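Local coordinates for VP1 (Merkel cell polyomavirus, PDB 4FMH), which builds, as a jelly-roll coat protein, the pentamers of the viral capsid and binds sialylated oligosaccharides, consistent with a role in attachment to host cells, at residues 162-167 / 198-203. Numbering follows the deposited sequence.
Sequences GPITIE and EVWCPD
Trp200 reaches from strand 200-202 to the chain just before helix 166-170 and donates its indole N-H to the backbone of Ile164. From CB, chi1 (-60°) sets CG beside the backbone N of Trp200, and chi2 then turns the NE1 edge of the ring to Ile164. Trp200 CD1 passes 3.8 Å from Ile164 O. Trp200 NE1 donates a hydrogen bond to Ile164 O (2.8 Å). The bond is nearly straight at the hydrogen (166°) and lies close to the indole plane, though the donor is tilted 32° from the carbonyl plane. It satisfies the buried indole N-H and fixes the rotation of the ring. Trp200 CE2 borders Thr165 CA. Trp200 CZ2 lies obliquely by Thr165 C (3.5 Å) and Thr165 O, with Ile164 CG2 a looser apolar neighbour. At the far end of the ring, Trp200 CH2 is 4.3 Å from Ile166 CG1.

Val199 CG1 lies over one face of the indole, offset toward the rim, and touches Ile166 CG1 at 3.8 Å. Val199 CG2 meets Thr165 CG2, the two side chains crossing at about a right angle. Tyr195 meets the Trp200 ring edge-to-face. The contact thus joins the start of a short helix to an outer strand, within this subunit, of the small antiparallel sheet 186-189, 142-146 and 200-202, among long loops beside the jelly-roll strands of this polyomavirus coat protein.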
ATOM      1  N   GLY B 162     -39.803  -7.382   4.001  1.00 19.51           N
ATOM      2  CA  GLY B 162     -38.543  -6.636   3.922  1.00 19.30           C
ATOM      3  C   GLY B 162     -37.457  -7.150   4.854  1.00 18.35           C
ATOM      4  O   GLY B 162     -37.678  -8.092   5.612  1.00 17.56           O
ATOM      5  N   PRO B 163     -36.269  -6.528   4.807  1.00 18.00           N
ATOM      6  CA  PRO B 163     -35.185  -6.911   5.710  1.00 17.47           C
ATOM      7  C   PRO B 163     -35.401  -6.354   7.119  1.00 17.24           C
ATOM      8  O   PRO B 163     -36.307  -5.552   7.331  1.00 16.70           O
ATOM      9  CB  PRO B 163     -33.964  -6.246   5.071  1.00 16.55           C
ATOM     10  CG  PRO B 163     -34.512  -5.025   4.438  1.00 18.23           C
ATOM     11  CD  PRO B 163     -35.883  -5.404   3.933  1.00 17.18           C
ATOM     12  N   ILE B 164     -34.572  -6.777   8.068  1.00 16.90           N
ATOM     13  CA  ILE B 164     -34.597  -6.208   9.410  1.00 16.85           C
ATOM     14  C   ILE B 164     -33.710  -4.966   9.449  1.00 16.49           C
ATOM     15  O   ILE B 164     -32.520  -5.042   9.168  1.00 14.38           O
ATOM     16  CB  ILE B 164     -34.157  -7.235  10.480  1.00 18.59           C
ATOM     17  CG1 ILE B 164     -35.186  -8.372  10.562  1.00 18.29           C
ATOM     18  CG2 ILE B 164     -33.996  -6.556  11.855  1.00 16.70           C
ATOM     19  CD1 ILE B 164     -34.598  -9.695  10.958  1.00 25.67           C
ATOM     20  N   THR B 165     -34.305  -3.825   9.789  1.00 17.40           N
ATOM     21  CA  THR B 165     -33.563  -2.567   9.884  1.00 17.48           C
ATOM     22  C   THR B 165     -33.833  -1.896  11.235  1.00 17.65           C
ATOM     23  O   THR B 165     -34.460  -2.494  12.109  1.00 17.78           O
ATOM     24  CB  THR B 165     -33.884  -1.610   8.701  1.00 18.32           C
ATOM     25  OG1 THR B 165     -35.272  -1.257   8.725  1.00 18.56           O
ATOM     26  CG2 THR B 165     -33.552  -2.265   7.350  1.00 18.16           C
ATOM     27  N   ILE B 166     -33.339  -0.671  11.410  1.00 17.00           N
ATOM     28  CA  ILE B 166     -33.418   0.016  12.698  1.00 16.92           C
ATOM     29  C   ILE B 166     -34.866   0.240  13.148  1.00 17.71           C
ATOM     30  O   ILE B 166     -35.198   0.025  14.318  1.00 16.94           O
ATOM     31  CB  ILE B 166     -32.605   1.341  12.703  1.00 15.82           C
ATOM     32  CG1 ILE B 166     -31.109   1.050  12.480  1.00 14.83           C
ATOM     33  CG2 ILE B 166     -32.807   2.100  14.020  1.00 17.55           C
ATOM     34  CD1 ILE B 166     -30.198   2.295  12.520  1.00 14.72           C
ATOM     35  N   GLU B 167     -35.725   0.662  12.224  1.00 18.57           N
ATOM     36  CA  GLU B 167     -37.149   0.839  12.536  1.00 20.94           C
ATOM     37  C   GLU B 167     -37.762  -0.458  13.093  1.00 20.63           C
ATOM     38  O   GLU B 167     -38.586  -0.417  14.010  1.00 21.16           O
ATOM     39  CB  GLU B 167     -37.929   1.345  11.309  1.00 21.46           C
ATOM     40  CG  GLU B 167     -39.400   1.672  11.600  1.00 29.00           C
ATOM     41  CD  GLU B 167     -40.080   2.490  10.503  1.00 36.18           C
ATOM     42  OE1 GLU B 167     -39.395   2.959   9.564  1.00 36.46           O
ATOM     43  OE2 GLU B 167     -41.316   2.661  10.588  1.00 38.80           O
ATOM     44  N   GLU B 198     -25.627  -1.839   4.700  1.00 10.98           N
ATOM     45  CA  GLU B 198     -25.644  -0.374   4.804  1.00 11.41           C
ATOM     46  C   GLU B 198     -26.362   0.127   6.066  1.00 11.57           C
ATOM     47  O   GLU B 198     -26.352   1.324   6.366  1.00 12.43           O
ATOM     48  CB  GLU B 198     -26.243   0.270   3.543  1.00 11.20           C
ATOM     49  CG  GLU B 198     -27.784   0.254   3.478  1.00 12.18           C
ATOM     50  CD  GLU B 198     -28.319   1.097   2.321  1.00 16.37           C
ATOM     51  OE1 GLU B 198     -27.802   0.951   1.195  1.00 15.38           O
ATOM     52  OE2 GLU B 198     -29.253   1.901   2.537  1.00 16.95           O
ATOM     53  N   VAL B 199     -26.977  -0.792   6.804  1.00 12.21           N
ATOM     54  CA  VAL B 199     -27.672  -0.432   8.034  1.00 11.58           C
ATOM     55  C   VAL B 199     -26.915  -0.901   9.282  1.00 11.96           C
ATOM     56  O   VAL B 199     -26.927  -0.218  10.306  1.00 13.04           O
ATOM     57  CB  VAL B 199     -29.106  -1.013   8.069  1.00 12.14           C
ATOM     58  CG1 VAL B 199     -29.773  -0.711   9.407  1.00 10.71           C
ATOM     59  CG2 VAL B 199     -29.939  -0.468   6.917  1.00 11.66           C
ATOM     60  N   TRP B 200     -26.276  -2.068   9.185  1.00 12.19           N
ATOM     61  CA  TRP B 200     -25.738  -2.777  10.358  1.00 12.15           C
ATOM     62  C   TRP B 200     -24.240  -3.026  10.256  1.00 12.14           C
ATOM     63  O   TRP B 200     -23.737  -3.454   9.210  1.00 13.24           O
ATOM     64  CB  TRP B 200     -26.427  -4.133  10.523  1.00 11.33           C
ATOM     65  CG  TRP B 200     -27.912  -4.073  10.708  1.00 11.82           C
ATOM     66  CD1 TRP B 200     -28.864  -4.398   9.790  1.00 11.38           C
ATOM     67  CD2 TRP B 200     -28.614  -3.670  11.891  1.00 12.42           C
ATOM     68  NE1 TRP B 200     -30.119  -4.214  10.320  1.00 12.22           N
ATOM     69  CE2 TRP B 200     -29.995  -3.777  11.612  1.00 12.06           C
ATOM     70  CE3 TRP B 200     -28.210  -3.235  13.162  1.00 12.93           C
ATOM     71  CZ2 TRP B 200     -30.983  -3.465  12.559  1.00 12.81           C
ATOM     72  CZ3 TRP B 200     -29.191  -2.915  14.100  1.00 13.06           C
ATOM     73  CH2 TRP B 200     -30.561  -3.029  13.787  1.00 14.12           C
ATOM     74  N   CYS B 201     -23.538  -2.775  11.357  1.00 12.25           N
ATOM     75  CA  CYS B 201     -22.119  -3.074  11.455  1.00 13.34           C
ATOM     76  C   CYS B 201     -21.883  -3.878  12.734  1.00 12.71           C
ATOM     77  O   CYS B 201     -22.742  -3.870  13.621  1.00 12.86           O
ATOM     78  CB  CYS B 201     -21.306  -1.777  11.460  1.00 13.50           C
ATOM     79  SG  CYS B 201     -21.581  -0.710  12.901  1.00 16.62           S
ATOM     80  N   PRO B 202     -20.737  -4.580  12.840  1.00 12.55           N
ATOM     81  CA  PRO B 202     -20.464  -5.305  14.084  1.00 13.67           C
ATOM     82  C   PRO B 202     -20.381  -4.341  15.269  1.00 13.92           C
ATOM     83  O   PRO B 202     -19.798  -3.267  15.136  1.00 13.77           O
ATOM     84  CB  PRO B 202     -19.091  -5.947  13.828  1.00 13.31           C
ATOM     85  CG  PRO B 202     -18.941  -5.969  12.342  1.00 13.53           C
ATOM     86  CD  PRO B 202     -19.640  -4.735  11.865  1.00 12.37           C
ATOM     87  N   ASP B 203     -20.988  -4.719  16.395  1.00 13.49           N
ATOM     88  CA  ASP B 203     -21.056  -3.870  17.584  1.00 14.49           C
ATOM     89  C   ASP B 203     -19.817  -4.104  18.462  1.00 15.38           C
ATOM     90  O   ASP B 203     -19.681  -5.172  19.071  1.00 15.11           O
ATOM     91  CB  ASP B 203     -22.348  -4.168  18.363  1.00 14.24           C
ATOM     92  CG  ASP B 203     -22.515  -3.301  19.616  1.00 17.14           C
ATOM     93  OD1 ASP B 203     -21.624  -2.493  19.957  1.00 16.60           O
ATOM     94  OD2 ASP B 203     -23.559  -3.448  20.275  1.00 18.19           O
TER